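Local coordinates for protein arginine kinase (PDB 4RF6) that catalyses the reversible transfer of a phosphoryl group from ATP to L-arginine, giving phospho-L-arginine and ADP, with two phosphagen kinase units in one chain, at residues 47-52 against 82-87; 308-313 against 348-353; 587-592 against 603-608; 647-652 against 708-713. All blocks are in the same frame, centred on the assembly; numbering follows the deposited sequence.

Interaction 1 of 4, residues 47-52 against 82-87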
# COMPACT_ATOMS: atom_id res chain seq x y z
N LYS A 47 49.09 -12.20 5.31
CA LYS A 47 49.28 -10.78 5.62
C LYS A 47 50.14 -9.99 4.63
O LYS A 47 50.10 -8.75 4.61
CB LYS A 47 49.82 -10.60 7.04
CG LYS A 47 51.25 -11.09 7.22
CD LYS A 47 51.65 -11.02 8.69
CE LYS A 47 53.15 -11.23 8.84
NZ LYS A 47 53.55 -11.25 10.28
N ASN A 48 50.92 -10.68 3.80
CA ASN A 48 51.80 -10.00 2.85
C ASN A 48 51.33 -10.05 1.40
O ASN A 48 51.96 -9.46 0.51
CB ASN A 48 53.23 -10.55 2.97
CG ASN A 48 53.86 -10.24 4.32
OD1 ASN A 48 53.72 -9.13 4.84
ND2 ASN A 48 54.56 -11.22 4.88
N LYS A 49 50.23 -10.76 1.15
CA LYS A 49 49.68 -10.89 -0.19
C LYS A 49 48.81 -9.70 -0.58
O LYS A 49 48.07 -9.16 0.25
CB LYS A 49 48.86 -12.18 -0.31
CG LYS A 49 49.61 -13.43 0.12
CD LYS A 49 48.95 -14.69 -0.40
CE LYS A 49 49.73 -15.93 0.04
NZ LYS A 49 49.11 -17.18 -0.49
N LYS A 50 48.91 -9.28 -1.84
CA LYS A 50 48.09 -8.18 -2.36
C LYS A 50 47.53 -8.52 -3.74
O LYS A 50 48.22 -9.10 -4.58
CB LYS A 50 48.92 -6.89 -2.44
CG LYS A 50 49.44 -6.42 -1.09
CD LYS A 50 50.24 -5.14 -1.20
CE LYS A 50 50.82 -4.77 0.15
NZ LYS A 50 52.11 -4.04 -0.00
N THR A 51 46.27 -8.16 -3.97
CA THR A 51 45.63 -8.37 -5.27
C THR A 51 46.16 -7.35 -6.27
O THR A 51 46.90 -6.44 -5.90
CB THR A 51 44.09 -8.26 -5.17
OG1 THR A 51 43.71 -6.88 -5.06
CG2 THR A 51 43.56 -9.04 -3.97
N LYS A 52 45.77 -7.50 -7.54
CA LYS A 52 46.18 -6.56 -8.58
C LYS A 52 45.74 -5.15 -8.25
O LYS A 52 46.40 -4.18 -8.65
CB LYS A 52 45.62 -6.95 -9.95
CG LYS A 52 46.58 -7.72 -10.84
CD LYS A 52 45.91 -8.22 -12.12
CE LYS A 52 45.91 -7.18 -13.24
NZ LYS A 52 45.39 -7.77 -14.52
N TYR A 82 38.56 -12.95 -3.17
CA TYR A 82 37.89 -14.19 -2.79
C TYR A 82 38.78 -15.42 -2.96
O TYR A 82 38.57 -16.44 -2.29
CB TYR A 82 36.59 -14.36 -3.58
CG TYR A 82 35.42 -13.61 -2.99
CD1 TYR A 82 34.85 -14.01 -1.79
CD2 TYR A 82 34.89 -12.50 -3.63
CE1 TYR A 82 33.78 -13.33 -1.25
CE2 TYR A 82 33.82 -11.82 -3.11
CZ TYR A 82 33.27 -12.24 -1.91
OH TYR A 82 32.20 -11.55 -1.38
N THR A 83 39.76 -15.31 -3.85
CA THR A 83 40.68 -16.42 -4.10
C THR A 83 41.99 -16.23 -3.36
O THR A 83 42.48 -17.15 -2.69
CB THR A 83 40.95 -16.59 -5.59
OG1 THR A 83 39.74 -17.01 -6.24
CG2 THR A 83 42.04 -17.63 -5.83
N LEU A 84 42.57 -15.04 -3.48
CA LEU A 84 43.87 -14.78 -2.87
C LEU A 84 43.77 -14.91 -1.35
O LEU A 84 44.70 -15.40 -0.70
CB LEU A 84 44.41 -13.40 -3.27
CG LEU A 84 45.89 -13.13 -2.97
CD1 LEU A 84 46.80 -14.00 -3.84
CD2 LEU A 84 46.24 -11.65 -3.15
N PHE A 85 42.63 -14.49 -0.80
CA PHE A 85 42.37 -14.63 0.63
C PHE A 85 41.35 -15.73 0.88
O PHE A 85 40.58 -15.69 1.84
CB PHE A 85 41.91 -13.30 1.22
CG PHE A 85 42.82 -12.15 0.89
CD1 PHE A 85 44.14 -12.15 1.33
CD2 PHE A 85 42.37 -11.07 0.15
CE1 PHE A 85 44.99 -11.09 1.03
CE2 PHE A 85 43.20 -10.01 -0.16
CZ PHE A 85 44.52 -10.02 0.28
N GLY A 86 41.34 -16.72 -0.01
CA GLY A 86 40.47 -17.89 0.09
C GLY A 86 40.40 -18.62 1.42
O GLY A 86 39.31 -18.92 1.90
N PRO A 87 41.56 -18.92 2.03
CA PRO A 87 41.55 -19.61 3.33
C PRO A 87 40.67 -18.91 4.38
O PRO A 87 40.17 -19.57 5.29
CB PRO A 87 43.01 -19.56 3.75
CG PRO A 87 43.76 -19.61 2.45
CD PRO A 87 42.92 -18.82 1.48
O HOH W 1 46.49 -17.44 -1.24

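Interaction 2 of 4, residues 308-313 against 348-353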
# COMPACT_ATOMS: atom_id res chain seq x y z
N THR A 308 10.99 -24.62 7.13
CA THR A 308 12.15 -25.47 6.91
C THR A 308 12.15 -26.04 5.50
O THR A 308 13.17 -25.99 4.80
CB THR A 308 12.19 -26.63 7.93
OG1 THR A 308 12.24 -26.11 9.26
CG2 THR A 308 13.41 -27.50 7.70
N LYS A 309 11.01 -26.57 5.08
CA LYS A 309 10.87 -27.19 3.77
C LYS A 309 11.27 -26.26 2.62
O LYS A 309 11.98 -26.67 1.70
CB LYS A 309 9.44 -27.71 3.56
CG LYS A 309 9.12 -28.18 2.14
CD LYS A 309 8.11 -29.32 2.16
CE LYS A 309 7.09 -29.22 1.03
NZ LYS A 309 7.64 -29.60 -0.30
N TYR A 310 10.83 -25.00 2.70
CA TYR A 310 11.09 -24.06 1.62
C TYR A 310 12.29 -23.15 1.87
O TYR A 310 12.58 -22.25 1.06
CB TYR A 310 9.82 -23.26 1.29
CG TYR A 310 8.72 -24.16 0.78
CD1 TYR A 310 8.79 -24.72 -0.48
CD2 TYR A 310 7.62 -24.46 1.58
CE1 TYR A 310 7.79 -25.55 -0.95
CE2 TYR A 310 6.62 -25.29 1.11
CZ TYR A 310 6.71 -25.83 -0.15
OH TYR A 310 5.72 -26.66 -0.63
N HIS A 311 13.00 -23.39 2.97
CA HIS A 311 14.19 -22.61 3.33
C HIS A 311 13.89 -21.12 3.43
O HIS A 311 14.66 -20.27 2.98
CB HIS A 311 15.33 -22.86 2.34
CG HIS A 311 15.49 -24.30 1.97
ND1 HIS A 311 15.33 -24.75 0.68
CD2 HIS A 311 15.77 -25.39 2.73
CE1 HIS A 311 15.51 -26.06 0.65
NE2 HIS A 311 15.78 -26.47 1.88
N ILE A 312 12.74 -20.81 4.03
CA ILE A 312 12.34 -19.44 4.27
C ILE A 312 12.29 -19.19 5.78
O ILE A 312 12.43 -20.13 6.57
CB ILE A 312 10.99 -19.12 3.63
CG1 ILE A 312 9.93 -20.14 4.07
CG2 ILE A 312 11.14 -19.13 2.11
CD1 ILE A 312 8.57 -19.95 3.40
N GLN A 313 12.11 -17.94 6.18
CA GLN A 313 12.06 -17.59 7.59
C GLN A 313 10.92 -16.61 7.83
O GLN A 313 10.56 -15.84 6.94
CB GLN A 313 13.39 -16.98 8.03
CG GLN A 313 13.77 -15.73 7.25
CD GLN A 313 15.24 -15.37 7.38
OE1 GLN A 313 15.88 -15.67 8.39
NE2 GLN A 313 15.79 -14.73 6.35
N VAL A 348 12.53 -17.75 -5.88
CA VAL A 348 11.18 -17.21 -6.08
C VAL A 348 10.10 -18.30 -6.00
O VAL A 348 9.04 -18.09 -5.41
CB VAL A 348 11.08 -16.46 -7.43
CG1 VAL A 348 9.66 -16.03 -7.69
CG2 VAL A 348 12.01 -15.25 -7.44
N GLN A 349 10.38 -19.46 -6.58
CA GLN A 349 9.39 -20.54 -6.58
C GLN A 349 9.17 -21.07 -5.17
O GLN A 349 8.03 -21.34 -4.77
CB GLN A 349 9.81 -21.67 -7.52
CG GLN A 349 8.66 -22.59 -7.94
CD GLN A 349 7.64 -21.88 -8.82
OE1 GLN A 349 7.90 -21.58 -9.98
NE2 GLN A 349 6.47 -21.60 -8.26
N ASP A 350 10.26 -21.22 -4.41
CA ASP A 350 10.16 -21.63 -3.01
C ASP A 350 9.36 -20.58 -2.23
O ASP A 350 8.55 -20.92 -1.36
CB ASP A 350 11.54 -21.78 -2.38
CG ASP A 350 12.28 -23.01 -2.87
OD1 ASP A 350 11.65 -23.85 -3.54
OD2 ASP A 350 13.50 -23.12 -2.58
N MET A 351 9.62 -19.32 -2.54
CA MET A 351 8.96 -18.20 -1.89
C MET A 351 7.47 -18.25 -2.15
O MET A 351 6.64 -18.07 -1.25
CB MET A 351 9.50 -16.89 -2.45
CG MET A 351 9.41 -15.75 -1.49
SD MET A 351 10.55 -16.06 -0.13
CE MET A 351 9.56 -15.39 1.19
N TYR A 352 7.13 -18.50 -3.41
CA TYR A 352 5.74 -18.60 -3.84
C TYR A 352 5.06 -19.82 -3.22
O TYR A 352 3.96 -19.71 -2.66
CB TYR A 352 5.69 -18.69 -5.37
CG TYR A 352 4.30 -18.87 -5.92
CD1 TYR A 352 3.47 -17.77 -6.12
CD2 TYR A 352 3.80 -20.13 -6.24
CE1 TYR A 352 2.19 -17.93 -6.62
CE2 TYR A 352 2.52 -20.29 -6.74
CZ TYR A 352 1.72 -19.18 -6.92
OH TYR A 352 0.45 -19.33 -7.42
N ASP A 353 5.70 -20.98 -3.32
CA ASP A 353 5.14 -22.22 -2.82
C ASP A 353 5.01 -22.17 -1.30
O ASP A 353 4.02 -22.62 -0.72
CB ASP A 353 6.00 -23.42 -3.23
CG ASP A 353 6.06 -23.64 -4.74
OD1 ASP A 353 5.26 -23.03 -5.47
OD2 ASP A 353 6.91 -24.44 -5.19
O HOH W 2 14.29 -21.08 -0.78

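Interaction 3 of 4, residues 587-592 against 603-608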
# COMPACT_ATOMS: atom_id res chain seq x y z
N LEU A 587 -16.42 6.80 -5.08
CA LEU A 587 -16.62 8.22 -5.30
C LEU A 587 -17.49 8.85 -4.21
O LEU A 587 -18.61 8.39 -3.96
CB LEU A 587 -17.27 8.47 -6.66
CG LEU A 587 -16.43 8.06 -7.86
CD1 LEU A 587 -17.25 8.11 -9.13
CD2 LEU A 587 -15.23 8.98 -7.97
N ARG A 588 -16.97 9.89 -3.57
CA ARG A 588 -17.81 10.77 -2.76
C ARG A 588 -17.72 12.16 -3.38
O ARG A 588 -16.64 12.76 -3.44
CB ARG A 588 -17.36 10.80 -1.31
CG ARG A 588 -18.36 11.50 -0.41
CD ARG A 588 -17.72 12.02 0.86
NE ARG A 588 -18.16 11.29 2.04
CZ ARG A 588 -18.30 11.84 3.24
NH1 ARG A 588 -18.03 13.13 3.42
NH2 ARG A 588 -18.71 11.11 4.27
N ILE A 589 -18.85 12.65 -3.86
CA ILE A 589 -18.87 13.84 -4.70
C ILE A 589 -19.67 14.94 -4.02
O ILE A 589 -20.84 14.75 -3.68
CB ILE A 589 -19.47 13.50 -6.08
CG1 ILE A 589 -18.79 12.25 -6.64
CG2 ILE A 589 -19.32 14.69 -7.03
CD1 ILE A 589 -19.37 11.71 -7.94
N ILE A 590 -19.03 16.09 -3.80
CA ILE A 590 -19.59 17.14 -2.95
C ILE A 590 -19.60 18.53 -3.58
O ILE A 590 -18.55 19.04 -3.99
CB ILE A 590 -18.83 17.22 -1.61
CG1 ILE A 590 -18.75 15.84 -0.95
CG2 ILE A 590 -19.47 18.24 -0.67
CD1 ILE A 590 -17.92 15.82 0.32
N SER A 591 -20.78 19.15 -3.65
CA SER A 591 -20.92 20.52 -4.12
C SER A 591 -21.31 21.40 -2.92
O SER A 591 -22.15 21.00 -2.11
CB SER A 591 -21.97 20.62 -5.23
OG SER A 591 -22.03 21.93 -5.77
N MET A 592 -20.70 22.58 -2.82
CA MET A 592 -20.76 23.36 -1.59
C MET A 592 -20.67 24.87 -1.83
O MET A 592 -19.87 25.33 -2.66
CB MET A 592 -19.60 22.93 -0.69
CG MET A 592 -18.41 22.39 -1.49
SD MET A 592 -16.93 22.04 -0.52
CE MET A 592 -17.65 21.80 1.10
N GLY A 603 -27.01 22.30 -9.39
CA GLY A 603 -26.69 22.43 -10.80
C GLY A 603 -25.23 22.10 -11.06
O GLY A 603 -24.89 21.42 -12.04
N ARG A 604 -24.35 22.57 -10.18
CA ARG A 604 -22.93 22.26 -10.29
C ARG A 604 -22.69 20.77 -10.06
O ARG A 604 -21.93 20.13 -10.79
CB ARG A 604 -22.12 23.09 -9.29
CG ARG A 604 -20.61 22.83 -9.34
CD ARG A 604 -19.84 23.70 -8.35
NE ARG A 604 -20.36 25.06 -8.30
CZ ARG A 604 -21.08 25.55 -7.29
NH1 ARG A 604 -21.38 24.78 -6.25
NH2 ARG A 604 -21.51 26.80 -7.33
N LEU A 605 -23.36 20.21 -9.05
CA LEU A 605 -23.23 18.79 -8.75
C LEU A 605 -23.62 17.92 -9.94
O LEU A 605 -22.90 16.97 -10.29
CB LEU A 605 -24.09 18.41 -7.53
CG LEU A 605 -24.02 16.91 -7.21
CD1 LEU A 605 -22.61 16.54 -6.77
CD2 LEU A 605 -25.04 16.51 -6.16
N CYS A 606 -24.75 18.25 -10.56
CA CYS A 606 -25.25 17.48 -11.70
C CYS A 606 -24.32 17.53 -12.90
O CYS A 606 -24.10 16.52 -13.55
CB CYS A 606 -26.64 17.98 -12.10
SG CYS A 606 -27.96 17.37 -11.03
N ARG A 607 -23.81 18.72 -13.20
CA ARG A 607 -22.86 18.88 -14.30
C ARG A 607 -21.66 17.95 -14.14
O ARG A 607 -21.24 17.28 -15.08
CB ARG A 607 -22.41 20.35 -14.40
CG ARG A 607 -23.46 21.25 -15.06
CD ARG A 607 -23.27 22.72 -14.68
NE ARG A 607 -21.86 23.09 -14.70
CZ ARG A 607 -21.30 23.91 -13.83
NH1 ARG A 607 -22.02 24.46 -12.87
NH2 ARG A 607 -20.01 24.19 -13.92
N ALA A 608 -21.13 17.90 -12.92
CA ALA A 608 -19.97 17.05 -12.64
C ALA A 608 -20.32 15.56 -12.62
O ALA A 608 -19.61 14.74 -13.20
CB ALA A 608 -19.34 17.46 -11.34

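Interaction 4 of 4, residues 647-652 against 708-713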
# COMPACT_ATOMS: atom_id res chain seq x y z
N PRO A 647 -34.10 29.88 15.35
CA PRO A 647 -34.60 29.79 16.73
C PRO A 647 -36.13 29.88 16.81
O PRO A 647 -36.74 29.09 17.54
CB PRO A 647 -33.97 31.01 17.40
CG PRO A 647 -32.77 31.33 16.58
CD PRO A 647 -33.18 31.01 15.18
N LYS A 648 -36.72 30.83 16.09
CA LYS A 648 -38.18 30.99 16.08
C LYS A 648 -38.91 29.72 15.60
O LYS A 648 -39.76 29.18 16.31
CB LYS A 648 -38.60 32.21 15.25
CG LYS A 648 -38.01 33.53 15.74
CD LYS A 648 -38.92 34.72 15.42
CE LYS A 648 -39.17 34.87 13.92
NZ LYS A 648 -40.10 35.99 13.63
N ALA A 649 -38.58 29.23 14.41
CA ALA A 649 -39.31 28.08 13.88
C ALA A 649 -38.98 26.74 14.55
O ALA A 649 -39.81 25.84 14.53
CB ALA A 649 -39.18 27.99 12.36
N SER A 650 -37.80 26.60 15.14
CA SER A 650 -37.48 25.38 15.88
C SER A 650 -38.41 25.23 17.10
O SER A 650 -38.65 24.12 17.58
CB SER A 650 -36.01 25.33 16.31
OG SER A 650 -35.69 26.35 17.22
N ALA A 651 -38.93 26.36 17.58
CA ALA A 651 -39.88 26.38 18.69
C ALA A 651 -41.33 26.46 18.20
O ALA A 651 -42.27 26.28 18.98
CB ALA A 651 -39.57 27.53 19.63
N HIS A 652 -41.50 26.76 16.91
CA HIS A 652 -42.83 26.82 16.30
C HIS A 652 -43.46 25.42 16.27
O HIS A 652 -42.75 24.42 16.15
CB HIS A 652 -42.72 27.37 14.88
CG HIS A 652 -43.98 27.99 14.36
ND1 HIS A 652 -44.97 27.27 13.72
CD2 HIS A 652 -44.41 29.27 14.38
CE1 HIS A 652 -45.95 28.08 13.38
NE2 HIS A 652 -45.64 29.30 13.76
N LYS A 708 -37.74 26.66 2.86
CA LYS A 708 -38.52 27.84 2.50
C LYS A 708 -39.56 28.14 3.57
O LYS A 708 -39.71 29.29 4.01
CB LYS A 708 -39.20 27.62 1.14
CG LYS A 708 -39.92 28.85 0.57
CD LYS A 708 -40.58 28.48 -0.75
CE LYS A 708 -40.82 29.69 -1.64
NZ LYS A 708 -41.74 30.68 -1.01
N LYS A 709 -40.28 27.11 4.01
CA LYS A 709 -41.29 27.29 5.04
C LYS A 709 -40.69 27.63 6.40
O LYS A 709 -41.28 28.39 7.17
CB LYS A 709 -42.17 26.04 5.14
CG LYS A 709 -43.00 25.80 3.88
CD LYS A 709 -44.17 24.88 4.15
CE LYS A 709 -45.19 24.97 3.02
NZ LYS A 709 -46.44 24.22 3.32
N LEU A 710 -39.52 27.08 6.70
CA LEU A 710 -38.81 27.42 7.93
C LEU A 710 -38.39 28.89 7.88
O LEU A 710 -38.42 29.58 8.90
CB LEU A 710 -37.58 26.52 8.12
CG LEU A 710 -37.87 25.02 8.24
CD1 LEU A 710 -36.59 24.23 8.41
CD2 LEU A 710 -38.82 24.76 9.40
N LEU A 711 -38.00 29.35 6.70
CA LEU A 711 -37.61 30.75 6.52
C LEU A 711 -38.79 31.70 6.69
O LEU A 711 -38.64 32.79 7.25
CB LEU A 711 -36.95 30.97 5.16
CG LEU A 711 -35.44 30.82 5.14
CD1 LEU A 711 -34.85 31.42 3.87
CD2 LEU A 711 -34.84 31.49 6.36
N GLU A 712 -39.95 31.29 6.18
CA GLU A 712 -41.14 32.13 6.24
C GLU A 712 -41.57 32.41 7.68
O GLU A 712 -42.12 33.46 7.98
CB GLU A 712 -42.28 31.51 5.43
CG GLU A 712 -42.24 31.86 3.94
CD GLU A 712 -42.91 30.81 3.05
OE1 GLU A 712 -43.34 29.76 3.57
OE2 GLU A 712 -43.00 31.05 1.82
N ILE A 713 -41.30 31.45 8.57
CA ILE A 713 -41.58 31.62 9.99
C ILE A 713 -40.49 32.45 10.68
O ILE A 713 -40.79 33.33 11.50
CB ILE A 713 -41.77 30.25 10.70
CG1 ILE A 713 -43.02 29.54 10.15
CG2 ILE A 713 -41.87 30.42 12.21
CD1 ILE A 713 -43.25 28.15 10.72

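Interaction 1 of 4, residues 47-52 against 82-87
One water joins Lys-49 to Leu-84. It accepts from Lys-49 NZ at 2.7 Å and donates to Leu-84 O at 2.8 Å. The Lys-49 chain is extended beyond CG, so its aliphatic part runs past the leucine before the amine meets the water. Lys-49 CB lies 3.9 Å from Leu-84 CD2, and Lys-49 CD is near Leu-84 CD1. Leu-84 CG is anti to the backbone N (chi1 -166°), and its CD2 methyl lies against the backbone of the loop, 3.4 Å from Lys-50 C. The contact belongs to the small helical N-terminal domain of the first phosphagen kinase unit. There the loop between helices 40-46 and 57-66 packs on the junction of helices 79-84 and 86-96. Phe-85 sits at that junction, at the N-cap position of the second helix. Its ring points an edge at the loop, with CZ 3.7 Å from Lys-49 O, which is near the ring plane. Helix 57-66 also packs on this ring, through Leu-57 and Cys-60. Thr-51 CG2 touches both partners, at 3.8 Å from Leu-84 CD2 and 3.9 Å from Phe-85 CE2. Thr-51 OG1 is hydrogen-bonded to Asp-78 and to the backbone N of Ile-55.

Interaction 2 of 4, residues 308-313 against 348-353
The Tyr-310 ring lies against Asp-353, whose carbonyl carbon C sits over the centre of one face, 4.1 Å above the plane. Lys-309 CG is over the centre of the opposite face. Tyr-310 CE1 comes within 3.6 Å of Asp-353 CB, and the ring and carboxylate planes are 72° apart. The ring meets CB and the carbonyl of Asp-353, not its carboxylate oxygens. The His-311 ring presents an edge to Asp-350, with ND1 4.1 Å from Asp-350 OD2. Lys-309 O lies over one face of this imidazole, offset toward the rim. His-311 has positive phi (57°) and ends helix 303-310 in a Schellman motif, from which the chain enters edge strand 312-316. Helix 344-370 packs beside this turn in the catalytic domain of the first unit. On the buried side, Ile-312 CG2 touches Met-351 SD at 3.8 Å. Met-351 bends at chi2 (68°), which brings SD back toward Ile-312; chi3 sets the CE methyl. Met-351 also lies near Ala-288, a predicted ATP-binding residue. A water donates to Tyr-310 O and Asp-350 OD2, both at 2.8 Å. No hydrogen bond crosses directly between the segments; this water links them on the polar side, and the carboxylate may also favour a protonated His-311.

Interaction 3 of 4, residues 587-592 against 603-608
Arg-604 reaches from its helix around the hydroxyl of Ser-591. Helix 598-616 packs here on the antiparallel eight-stranded sheet of the second catalytic domain. Strand 587-594 leads through a short connection into this helix, which runs back across the sheet. The axes of the two short segments approach to 8.0 Å, at 148° between their directions. Arg-604 CB lies 3.7 Å from Ser-591 OG. Arg-604 CG and CD follow at 3.9 and 3.8 Å from Ser-591 OG. The chain then bends at chi3 (-41°), which turns the guanidinium back toward the serine. Arg-604 NH1 donates to Ser-591 OG at 3.0 Å, in a bent bond with an N-H...O angle of 133°. The oxygen is tilted somewhat from the guanidinium plane. Arg-604 NH2 forms a salt bridge with Glu-593 of the same strand, and Ser-591 and Glu-593 together fix the guanidinium. The serine hydroxyl is also hydrogen-bonded to Val-601 O, which ties the strand to the start of the helix. Beside this polar pair the packing is apolar. Leu-605 CB meets Ser-591 CB, and the leucine side chain extends along the strand toward Ile-589. Leu-605 also packs on Ile-484 of the neighbouring strand 479-488, while Ile-589 touches Phe-577 on strand 577-581. Leu-605 CD1 rests 3.8 Å from Ile-589 CG2.

Interaction 4 of 4, residues 647-652 against 708-713
The weakly bonded short helix 647-651 crosses helix segment 708-713 at 107°, with axes 8.6 Å apart at closest approach and the CA atoms of Ala-649 and Ile-713 the nearest pair. Ile-713 is the main side chain: its CG1 is anti to the carbonyl carbon (chi1 -65°), and its two branches meet different parts of the partner. Ile-713 CD1 sits over one face of the His-652 imidazole in a CH-pi contact, 3.6 Å from the ring centroid and 13° off the normal. Ile-713 CG2 lies 3.5 Å from His-652 CD2 and 3.6 Å from Ala-649 CB. Leu-710 adds a looser contact, with CD2 4.4 Å from Ala-649 CB. At the outer side Lys-648 bends at chi3 and lays CE 3.3 Å from Ile-713 O. Ser-716 OG is hydrogen-bonded to Ile-713 O. The contact joins the end of helix 696-714 to the short helix that follows strand 638-645, in the second catalytic domain. The Glu-714 carboxylate accepts from the backbone N of Lys-648 and Ala-649. His-652 ND1 caps the backbone N of Asp-654. ND1 is the acceptor there, so that nitrogen probably carries no proton. The cap holds the ring, while the isoleucine contact itself is apolar.

Overall arrangement
The four contacts follow in series, and none nests within or crosses another. Interaction 1 closes a loop of 29 residues, partly helical, in the N-terminal domain of the first unit. Interaction 2 closes a loop of 34 residues in its catalytic domain, joining the turn from helix 303-310 into edge strand 312-316 to helix 344-370; its centre is about 36 Å from that of interaction 1. That helix ends where the second repeat begins. Interaction 3 closes a short strand-to-helix loop in that repeat, on the far side of the chain's centre. Interaction 4 spans 55 residues and ties the last helix, 696-714, to helix 647-651. Interactions 3 and 4 share one catalytic domain, with nearest atoms about 17 Å apart.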